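Hydrolase, haloacid dehalogenase-like family (Pseudomonas syringae pv. tomato, PDB 3S6J) probably hydrolyses sugar phosphates as a metal-dependent phosphatase of the haloacid dehalogenase family, and carries calcium in this crystal form. Local coordinates at residues P5-F9 / E166-I170; N24-E30 / H79-R85; Q87-A92 / I123-K129. All coordinates share one frame; numbering follows the deposited sequence.

Contact 1 of 3, residues P5-F9 / E166-I170; sequences PQTSF and ECLVI
Ser8 straddles Cys167 in the parallel pairing that places the N-terminal strand beside 166-170. Its N donates to Glu166 O at 3.2 Å, almost straight and in the carbonyl plane, and its O receives Leu168 N at 2.8 Å. Cys167 CA adds a CH...O contact to Ser8 O. The Ser8 and Cys167 side chains share one face of the sheet. Cys167 has its SG opposite the carbonyl carbon and next to the backbone N, which leaves it 4.1 Å from Ser8 CB. Phe9 and Leu168 occupy the other face. With CG turned away from its own carbonyl carbon (chi1 -69°), the Phe9 ring extends so that CE2 meets Leu168 CD1 at 3.7 Å, while Ile170 CD1 approaches the ring edge, 4.1 Å from CD2. One ring face is overlain, toward its rim, by Thr7 CG2, a methyl that also touches Leu168 CB (3.8 Å). Thr7 OG1 bonds instead to Ser224 N and to a water that bonds weakly to Glu166 O. At the more exposed end, the extended Glu166 chain places OE1 4.2 Å from Pro5 CB. The pair forms the middle of the parallel Rossmann-like sheet of the haloacid dehalogenase core: strand 110-113 flanks Phe9, strand 186-190 packs on Leu168 and Ile170, and helix 151-160 lies against Ser8 and Cys167.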
loop_
_atom_site.group_PDB
_atom_site.type_symbol
_atom_site.label_atom_id
_atom_site.label_comp_id
_atom_site.label_asym_id
_atom_site.label_seq_id
_atom_site.Cartn_x
_atom_site.Cartn_y
_atom_site.Cartn_z
ATOM N N PRO E 5 -16.423 5.715 -33.509
ATOM C CA PRO E 5 -17.051 5.203 -32.282
ATOM C C PRO E 5 -16.382 5.766 -31.031
ATOM O O PRO E 5 -15.412 5.187 -30.539
ATOM C CB PRO E 5 -16.809 3.692 -32.375
ATOM C CG PRO E 5 -16.715 3.419 -33.850
ATOM C CD PRO E 5 -16.061 4.637 -34.448
ATOM N N GLN E 6 -16.892 6.886 -30.529
ATOM C CA GLN E 6 -16.284 7.545 -29.377
ATOM C C GLN E 6 -16.256 6.645 -28.127
ATOM O O GLN E 6 -17.198 5.900 -27.847
ATOM C CB GLN E 6 -16.954 8.896 -29.092
ATOM C CG GLN E 6 -16.165 10.133 -29.581
ATOM C CD GLN E 6 -16.257 10.387 -31.092
ATOM O OE1 GLN E 6 -17.236 10.011 -31.743
ATOM N NE2 GLN E 6 -15.236 11.045 -31.649
ATOM N N THR E 7 -15.150 6.708 -27.396
ATOM C CA THR E 7 -14.976 5.908 -26.196
ATOM C C THR E 7 -15.922 6.340 -25.074
ATOM O O THR E 7 -16.159 7.540 -24.875
ATOM C CB THR E 7 -13.522 5.979 -25.699
ATOM O OG1 THR E 7 -12.680 5.280 -26.627
ATOM C CG2 THR E 7 -13.397 5.337 -24.312
ATOM N N SER E 8 -16.476 5.354 -24.376
ATOM C CA SER E 8 -17.251 5.581 -23.155
ATOM C C SER E 8 -16.447 5.085 -21.948
ATOM O O SER E 8 -15.665 4.136 -22.070
ATOM C CB SER E 8 -18.607 4.876 -23.239
ATOM O OG SER E 8 -19.392 5.424 -24.283
ATOM N N PHE E 9 -16.637 5.719 -20.793
ATOM C CA PHE E 9 -15.714 5.548 -19.680
ATOM C C PHE E 9 -16.356 4.990 -18.419
ATOM O O PHE E 9 -17.339 5.536 -17.904
ATOM C CB PHE E 9 -15.031 6.878 -19.352
ATOM C CG PHE E 9 -14.071 7.344 -20.410
ATOM C CD1 PHE E 9 -14.536 7.887 -21.605
ATOM C CD2 PHE E 9 -12.703 7.249 -20.213
ATOM C CE1 PHE E 9 -13.643 8.325 -22.589
ATOM C CE2 PHE E 9 -11.808 7.680 -21.188
ATOM C CZ PHE E 9 -12.280 8.215 -22.380
ATOM N N GLU E 166 -17.213 -0.989 -26.326
ATOM C CA GLU E 166 -16.856 0.387 -26.669
ATOM C C GLU E 166 -16.404 1.133 -25.425
ATOM O O GLU E 166 -16.306 2.364 -25.421
ATOM C CB GLU E 166 -18.039 1.131 -27.301
ATOM C CG GLU E 166 -18.161 0.962 -28.812
ATOM C CD GLU E 166 -19.286 1.803 -29.405
ATOM O OE1 GLU E 166 -19.381 3.015 -29.082
ATOM O OE2 GLU E 166 -20.079 1.244 -30.196
ATOM N N CYS E 167 -16.133 0.381 -24.367
ATOM C CA CYS E 167 -15.849 0.983 -23.069
ATOM C C CYS E 167 -14.390 0.875 -22.629
ATOM O O CYS E 167 -13.701 -0.115 -22.908
ATOM C CB CYS E 167 -16.755 0.383 -21.996
ATOM S SG CYS E 167 -18.453 0.997 -22.019
ATOM N N LEU E 168 -13.937 1.904 -21.926
ATOM C CA LEU E 168 -12.646 1.876 -21.271
ATOM C C LEU E 168 -12.855 1.820 -19.763
ATOM O O LEU E 168 -13.457 2.721 -19.171
ATOM C CB LEU E 168 -11.863 3.131 -21.618
ATOM C CG LEU E 168 -10.338 3.117 -21.556
ATOM C CD1 LEU E 168 -9.870 4.553 -21.381
ATOM C CD2 LEU E 168 -9.825 2.256 -20.428
ATOM N N VAL E 169 -12.372 0.753 -19.144
ATOM C CA VAL E 169 -12.426 0.657 -17.695
ATOM C C VAL E 169 -11.199 1.310 -17.090
ATOM O O VAL E 169 -10.062 1.027 -17.501
ATOM C CB VAL E 169 -12.561 -0.810 -17.218
ATOM C CG1 VAL E 169 -12.395 -0.907 -15.708
ATOM C CG2 VAL E 169 -13.907 -1.363 -17.636
ATOM N N ILE E 170 -11.427 2.202 -16.128
ATOM C CA ILE E 170 -10.325 2.841 -15.422
ATOM C C ILE E 170 -10.372 2.488 -13.945
ATOM O O ILE E 170 -11.379 2.717 -13.284
ATOM C CB ILE E 170 -10.323 4.367 -15.619
ATOM C CG1 ILE E 170 -10.292 4.687 -17.120
ATOM C CG2 ILE E 170 -9.142 4.989 -14.887
ATOM C CD1 ILE E 170 -9.963 6.092 -17.442
HETATM O O HOH W 1 -13.224 2.490 -26.729
#

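Contact 2 of 3, residues N24-E30 / H79-R85; sequences NVAAWKE and HAQAYER
Asn24 meets the imidazole of His79 at the ring's edge. His79 NE2 donates to Asn24 OD1 at 2.5 Å, a separation so short that its exact value is doubtful, and the acceptor lies close to the imidazole plane. Having CG opposite its backbone N (chi1 -155°), Asn24 directs its amide toward this histidine, and ND2 bonds to Asp14 OD1, a calcium ligand; His79 is thus linked to the metal site through a second-shell amide. Asn24 N also faces the edge of the Tyr83 ring. Ala27, one turn on, places its CB 3.5 Å from His79 CD2. It also meets Ala82, CB to CB at 4.0 Å; these two small residues have the nearest CA atoms of the contact and suit its close helix approach. The axes of segments 24-30 and 79-85 pass 8.1 Å apart at 135°, in helices 21-34 and 69-85, an arrangement consistent with the helical cap that many haloacid dehalogenase-like enzymes insert after the first core strand. Trp28 then spreads its indole over the histidine. The five-membered ring and the imidazole form an offset stack with planes 17° apart and centroids 3.6 Å apart, and His79 CB sits above the six-membered ring as a CH-pi contact. Helices 41-47 and 52-63 contribute Ile44, Met55 and Leu56 around the indole. Glu30, extended from the exposed end of the segment, brushes Ala82 CB with its carboxylate (3.7 Å from CD) and forms a salt bridge through OE2 to Arg85 NH2, whose hydrogen-bond geometry is weak.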
loop_
_atom_site.group_PDB
_atom_site.type_symbol
_atom_site.label_atom_id
_atom_site.label_comp_id
_atom_site.label_asym_id
_atom_site.label_seq_id
_atom_site.Cartn_x
_atom_site.Cartn_y
_atom_site.Cartn_z
ATOM N N ASN E 24 -9.803 3.114 3.590
ATOM C CA ASN E 24 -10.519 1.848 3.496
ATOM C C ASN E 24 -9.713 0.768 4.227
ATOM O O ASN E 24 -10.227 0.104 5.116
ATOM C CB ASN E 24 -10.788 1.480 2.030
ATOM C CG ASN E 24 -11.984 0.567 1.858
ATOM O OD1 ASN E 24 -12.510 0.034 2.826
ATOM N ND2 ASN E 24 -12.422 0.390 0.622
ATOM N N VAL E 25 -8.431 0.640 3.892
ATOM C CA VAL E 25 -7.551 -0.288 4.599
ATOM C C VAL E 25 -7.626 -0.144 6.130
ATOM O O VAL E 25 -7.804 -1.130 6.849
ATOM C CB VAL E 25 -6.066 -0.168 4.118
ATOM C CG1 VAL E 25 -5.196 -1.175 4.841
ATOM C CG2 VAL E 25 -5.963 -0.410 2.632
ATOM N N ALA E 26 -7.490 1.079 6.625
ATOM C CA ALA E 26 -7.487 1.328 8.067
ATOM C C ALA E 26 -8.816 0.924 8.701
ATOM O O ALA E 26 -8.847 0.311 9.779
ATOM C CB ALA E 26 -7.178 2.792 8.341
ATOM N N ALA E 27 -9.907 1.226 8.001
ATOM C CA ALA E 27 -11.251 0.843 8.430
ATOM C C ALA E 27 -11.425 -0.676 8.518
ATOM O O ALA E 27 -12.013 -1.181 9.479
ATOM C CB ALA E 27 -12.306 1.448 7.499
ATOM N N TRP E 28 -10.955 -1.404 7.500
ATOM C CA TRP E 28 -11.006 -2.858 7.574
ATOM C C TRP E 28 -10.141 -3.393 8.715
ATOM O O TRP E 28 -10.554 -4.312 9.423
ATOM C CB TRP E 28 -10.637 -3.519 6.242
ATOM C CG TRP E 28 -11.793 -3.516 5.302
ATOM C CD1 TRP E 28 -11.899 -2.824 4.134
ATOM C CD2 TRP E 28 -13.050 -4.189 5.487
ATOM N NE1 TRP E 28 -13.124 -3.035 3.571
ATOM C CE2 TRP E 28 -13.856 -3.873 4.377
ATOM C CE3 TRP E 28 -13.563 -5.037 6.477
ATOM C CZ2 TRP E 28 -15.157 -4.371 4.225
ATOM C CZ3 TRP E 28 -14.858 -5.542 6.324
ATOM C CH2 TRP E 28 -15.639 -5.208 5.208
ATOM N N LYS E 29 -8.955 -2.804 8.891
ATOM C CA LYS E 29 -8.014 -3.259 9.908
ATOM C C LYS E 29 -8.620 -3.177 11.310
ATOM O O LYS E 29 -8.500 -4.102 12.112
ATOM C CB LYS E 29 -6.707 -2.457 9.848
ATOM C CG LYS E 29 -5.699 -2.840 10.931
ATOM C CD LYS E 29 -5.340 -4.338 10.851
ATOM C CE LYS E 29 -4.097 -4.619 11.679
ATOM N NZ LYS E 29 -3.963 -6.057 12.032
ATOM N N GLU E 30 -9.281 -2.062 11.574
ATOM C CA GLU E 30 -9.938 -1.791 12.845
ATOM C C GLU E 30 -11.115 -2.727 13.059
ATOM O O GLU E 30 -11.295 -3.275 14.160
ATOM C CB GLU E 30 -10.395 -0.330 12.864
ATOM C CG GLU E 30 -11.356 0.030 13.962
ATOM C CD GLU E 30 -11.521 1.540 14.071
ATOM O OE1 GLU E 30 -10.761 2.269 13.399
ATOM O OE2 GLU E 30 -12.405 2.006 14.820
ATOM N N HIS E 79 -16.792 -1.813 9.755
ATOM C CA HIS E 79 -16.073 -1.136 8.680
ATOM C C HIS E 79 -16.747 0.180 8.274
ATOM O O HIS E 79 -16.084 1.206 8.211
ATOM C CB HIS E 79 -15.914 -2.054 7.474
ATOM C CG HIS E 79 -15.389 -1.359 6.255
ATOM N ND1 HIS E 79 -16.213 -0.919 5.240
ATOM C CD2 HIS E 79 -14.130 -1.060 5.879
ATOM C CE1 HIS E 79 -15.477 -0.368 4.292
ATOM N NE2 HIS E 79 -14.211 -0.429 4.657
ATOM N N ALA E 80 -18.054 0.158 8.017
ATOM C CA ALA E 80 -18.763 1.392 7.669
ATOM C C ALA E 80 -18.569 2.459 8.730
ATOM O O ALA E 80 -18.325 3.616 8.420
ATOM C CB ALA E 80 -20.241 1.135 7.469
ATOM N N GLN E 81 -18.678 2.061 9.990
ATOM C CA GLN E 81 -18.533 2.995 11.087
ATOM C C GLN E 81 -17.123 3.579 11.132
ATOM O O GLN E 81 -16.961 4.797 11.233
ATOM C CB GLN E 81 -18.925 2.334 12.409
ATOM C CG GLN E 81 -20.439 2.072 12.514
ATOM C CD GLN E 81 -20.802 0.801 13.278
ATOM O OE1 GLN E 81 -20.164 0.446 14.280
ATOM N NE2 GLN E 81 -21.842 0.110 12.805
ATOM N N ALA E 82 -16.103 2.731 11.045
ATOM C CA ALA E 82 -14.733 3.238 11.066
ATOM C C ALA E 82 -14.473 4.144 9.867
ATOM O O ALA E 82 -13.777 5.149 9.986
ATOM C CB ALA E 82 -13.718 2.109 11.130
ATOM N N TYR E 83 -15.043 3.798 8.716
ATOM C CA TYR E 83 -14.855 4.623 7.524
ATOM C C TYR E 83 -15.462 6.006 7.752
ATOM O O TYR E 83 -14.805 7.007 7.527
ATOM C CB TYR E 83 -15.470 3.970 6.279
ATOM C CG TYR E 83 -14.954 4.540 4.972
ATOM C CD1 TYR E 83 -15.726 5.414 4.200
ATOM C CD2 TYR E 83 -13.682 4.213 4.511
ATOM C CE1 TYR E 83 -15.249 5.928 3.004
ATOM C CE2 TYR E 83 -13.190 4.733 3.329
ATOM C CZ TYR E 83 -13.974 5.584 2.579
ATOM O OH TYR E 83 -13.453 6.080 1.409
ATOM N N GLU E 84 -16.713 6.053 8.197
ATOM C CA GLU E 84 -17.372 7.317 8.472
ATOM C C GLU E 84 -16.447 8.197 9.304
ATOM O O GLU E 84 -16.293 9.392 9.025
ATOM C CB GLU E 84 -18.694 7.105 9.226
ATOM C CG GLU E 84 -19.709 6.194 8.525
ATOM C CD GLU E 84 -21.003 6.012 9.334
ATOM O OE1 GLU E 84 -21.705 4.978 9.140
ATOM O OE2 GLU E 84 -21.312 6.902 10.172
ATOM N N ARG E 85 -15.822 7.614 10.325
ATOM C CA ARG E 85 -14.965 8.402 11.211
ATOM C C ARG E 85 -13.763 8.963 10.463
ATOM O O ARG E 85 -13.128 9.900 10.912
ATOM C CB ARG E 85 -14.524 7.586 12.430
ATOM C CG ARG E 85 -15.670 7.263 13.395
ATOM C CD ARG E 85 -15.197 6.604 14.681
ATOM N NE ARG E 85 -14.638 5.270 14.471
ATOM C CZ ARG E 85 -15.318 4.129 14.596
ATOM N NH1 ARG E 85 -16.609 4.144 14.928
ATOM N NH2 ARG E 85 -14.705 2.966 14.380
#

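Contact 3 of 3, residues Q87-A92 / I123-K129; sequences QHQIIA and INLKALK
Ile90 drives its CD1 methyl between Ile123 and Asn124 in the close-packed part of the contact. With CG1 beside the backbone N (chi1 -58°), CD1 lies 3.7 Å from Ile123 CG2. Its approach to Asn124 ND2 is closer still, probably too close to be taken literally. That nitrogen is hydrogen-bonded to Tyr83 OH, so ND2 has a polar partner although it faces a methyl. The other branch of Ile90, CG2, rests 4.0 Å from Ala127 CB, the methyl that also approaches Ile90 O. Ala92 is held as closely, its CB touching Leu128 CD2 at 3.7 Å and Ala127 O at 3.5 Å. Strands 91-92 and 18-19 form a short antiparallel pair, consistent with the flap into which such enzymes insert their cap; here it leans on helix 118-127 of the core, and Thr18 packs on both Asn124 and Ala127. The rim is looser. A Schellman motif with Lys129 as its C-prime residue ends the helix, and the Lys129 chain, bent at chi2 (82°), curls back so that NZ bonds to Ala127 O at 2.8 Å. Exposed Ile91 points away from the helix and packs on Lys29 of the second subunit, while Gln87 CB meets Ile123 CG2 at 3.9 Å, the two side chains crossing at about a right angle.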
loop_
_atom_site.group_PDB
_atom_site.type_symbol
_atom_site.label_atom_id
_atom_site.label_comp_id
_atom_site.label_asym_id
_atom_site.label_seq_id
_atom_site.Cartn_x
_atom_site.Cartn_y
_atom_site.Cartn_z
ATOM N N GLN E 87 -13.985 10.075 7.244
ATOM C CA GLN E 87 -14.509 10.717 6.036
ATOM C C GLN E 87 -13.820 12.024 5.617
ATOM O O GLN E 87 -13.702 12.299 4.420
ATOM C CB GLN E 87 -16.011 10.955 6.155
ATOM C CG GLN E 87 -16.395 11.918 7.254
ATOM C CD GLN E 87 -17.898 12.108 7.369
ATOM O OE1 GLN E 87 -18.681 11.474 6.649
ATOM N NE2 GLN E 87 -18.310 12.997 8.272
ATOM N N HIS E 88 -13.375 12.828 6.583
ATOM C CA HIS E 88 -12.815 14.141 6.266
ATOM C C HIS E 88 -11.356 14.079 5.807
ATOM O O HIS E 88 -10.760 15.097 5.448
ATOM C CB HIS E 88 -12.970 15.085 7.456
ATOM C CG HIS E 88 -14.388 15.272 7.885
ATOM N ND1 HIS E 88 -14.975 14.519 8.878
ATOM C CD2 HIS E 88 -15.355 16.117 7.437
ATOM C CE1 HIS E 88 -16.232 14.893 9.038
ATOM N NE2 HIS E 88 -16.485 15.863 8.173
ATOM N N GLN E 89 -10.782 12.882 5.826
ATOM C CA GLN E 89 -9.400 12.711 5.396
ATOM C C GLN E 89 -9.339 12.562 3.883
ATOM O O GLN E 89 -8.279 12.743 3.273
ATOM C CB GLN E 89 -8.783 11.478 6.068
ATOM C CG GLN E 89 -8.547 11.650 7.559
ATOM C CD GLN E 89 -7.750 10.500 8.151
ATOM O OE1 GLN E 89 -7.418 9.537 7.454
ATOM N NE2 GLN E 89 -7.443 10.591 9.442
ATOM N N ILE E 90 -10.493 12.251 3.292
ATOM C CA ILE E 90 -10.571 11.897 1.882
ATOM C C ILE E 90 -10.525 13.090 0.944
ATOM O O ILE E 90 -11.393 13.962 0.968
ATOM C CB ILE E 90 -11.832 11.076 1.571
ATOM C CG1 ILE E 90 -11.858 9.813 2.431
ATOM C CG2 ILE E 90 -11.893 10.741 0.066
ATOM C CD1 ILE E 90 -12.961 8.869 2.063
ATOM N N ILE E 91 -9.511 13.086 0.091
ATOM C CA ILE E 91 -9.244 14.175 -0.828
ATOM C C ILE E 91 -9.413 13.634 -2.247
ATOM O O ILE E 91 -9.294 12.424 -2.474
ATOM C CB ILE E 91 -7.804 14.690 -0.586
ATOM C CG1 ILE E 91 -7.642 15.005 0.912
ATOM C CG2 ILE E 91 -7.488 15.889 -1.464
ATOM C CD1 ILE E 91 -6.255 14.664 1.524
ATOM N N ALA E 92 -9.745 14.507 -3.192
ATOM C CA ALA E 92 -9.829 14.097 -4.583
ATOM C C ALA E 92 -8.395 13.902 -5.050
ATOM O O ALA E 92 -7.510 14.644 -4.625
ATOM C CB ALA E 92 -10.528 15.163 -5.410
ATOM N N ILE E 123 -19.684 9.146 0.537
ATOM C CA ILE E 123 -18.558 9.824 1.165
ATOM C C ILE E 123 -17.490 10.254 0.146
ATOM O O ILE E 123 -17.057 11.411 0.135
ATOM C CB ILE E 123 -17.928 8.951 2.273
ATOM C CG1 ILE E 123 -18.860 8.905 3.493
ATOM C CG2 ILE E 123 -16.535 9.456 2.640
ATOM C CD1 ILE E 123 -18.672 7.697 4.395
ATOM N N ASN E 124 -17.061 9.337 -0.715
ATOM C CA ASN E 124 -15.985 9.681 -1.637
ATOM C C ASN E 124 -16.419 10.752 -2.633
ATOM O O ASN E 124 -15.636 11.616 -3.005
ATOM C CB ASN E 124 -15.477 8.443 -2.365
ATOM C CG ASN E 124 -15.032 7.354 -1.415
ATOM O OD1 ASN E 124 -15.376 6.178 -1.582
ATOM N ND2 ASN E 124 -14.260 7.732 -0.415
ATOM N N LEU E 125 -17.679 10.686 -3.054
ATOM C CA LEU E 125 -18.233 11.621 -4.026
ATOM C C LEU E 125 -18.195 13.068 -3.535
ATOM O O LEU E 125 -18.017 13.990 -4.324
ATOM C CB LEU E 125 -19.672 11.235 -4.362
ATOM C CG LEU E 125 -19.933 9.929 -5.109
ATOM C CD1 LEU E 125 -21.410 9.618 -5.089
ATOM C CD2 LEU E 125 -19.445 10.016 -6.530
ATOM N N LYS E 126 -18.381 13.263 -2.233
ATOM C CA LYS E 126 -18.242 14.590 -1.632
ATOM C C LYS E 126 -16.884 15.206 -1.982
ATOM O O LYS E 126 -16.796 16.387 -2.318
ATOM C CB LYS E 126 -18.392 14.518 -0.109
ATOM C CG LYS E 126 -19.568 13.679 0.382
ATOM C CD LYS E 126 -20.872 14.462 0.351
ATOM C CE LYS E 126 -21.984 13.730 1.100
ATOM N NZ LYS E 126 -23.160 14.613 1.368
ATOM N N ALA E 127 -15.823 14.408 -1.896
ATOM C CA ALA E 127 -14.485 14.915 -2.162
ATOM C C ALA E 127 -14.358 15.414 -3.593
ATOM O O ALA E 127 -13.482 16.202 -3.899
ATOM C CB ALA E 127 -13.442 13.846 -1.883
ATOM N N LEU E 128 -15.221 14.930 -4.475
ATOM C CA LEU E 128 -15.229 15.391 -5.854
ATOM C C LEU E 128 -16.354 16.385 -6.031
ATOM O O LEU E 128 -16.734 16.698 -7.151
ATOM C CB LEU E 128 -15.463 14.223 -6.812
ATOM C CG LEU E 128 -14.529 13.014 -6.745
ATOM C CD1 LEU E 128 -15.146 11.843 -7.500
ATOM C CD2 LEU E 128 -13.162 13.363 -7.297
ATOM N N LYS E 129 -16.887 16.874 -4.915
ATOM C CA LYS E 129 -18.072 17.730 -4.917
ATOM C C LYS E 129 -19.079 17.262 -5.966
ATOM O O LYS E 129 -19.493 18.039 -6.829
ATOM C CB LYS E 129 -17.690 19.192 -5.154
ATOM C CG LYS E 129 -16.372 19.606 -4.504
ATOM C CD LYS E 129 -15.184 19.195 -5.379
ATOM C CE LYS E 129 -13.848 19.334 -4.650
ATOM N NZ LYS E 129 -12.780 18.509 -5.290
#

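From the N terminus, the chain first lays down strand 8-11, whose partner in contact 1 arrives only at 166-170; everything between belongs to one large loop. Within that loop it leaves the core for helix 21-34 and returns along helix 69-85, so that contact 2 closes the cap excursion. Residues 87-92 follow directly and meet 123-129 in contact 3, after a core strand and helix have been added. Contacts 2 and 3 therefore lie in series, neither crossing the other, and both fall within the long chain loop that contact 1 closes. Tyr83 joins them, reaching Asn124, Ile90 and Ile123. Contact 1 stands apart in the central sheet, its centre about 32 Å from that of contact 2.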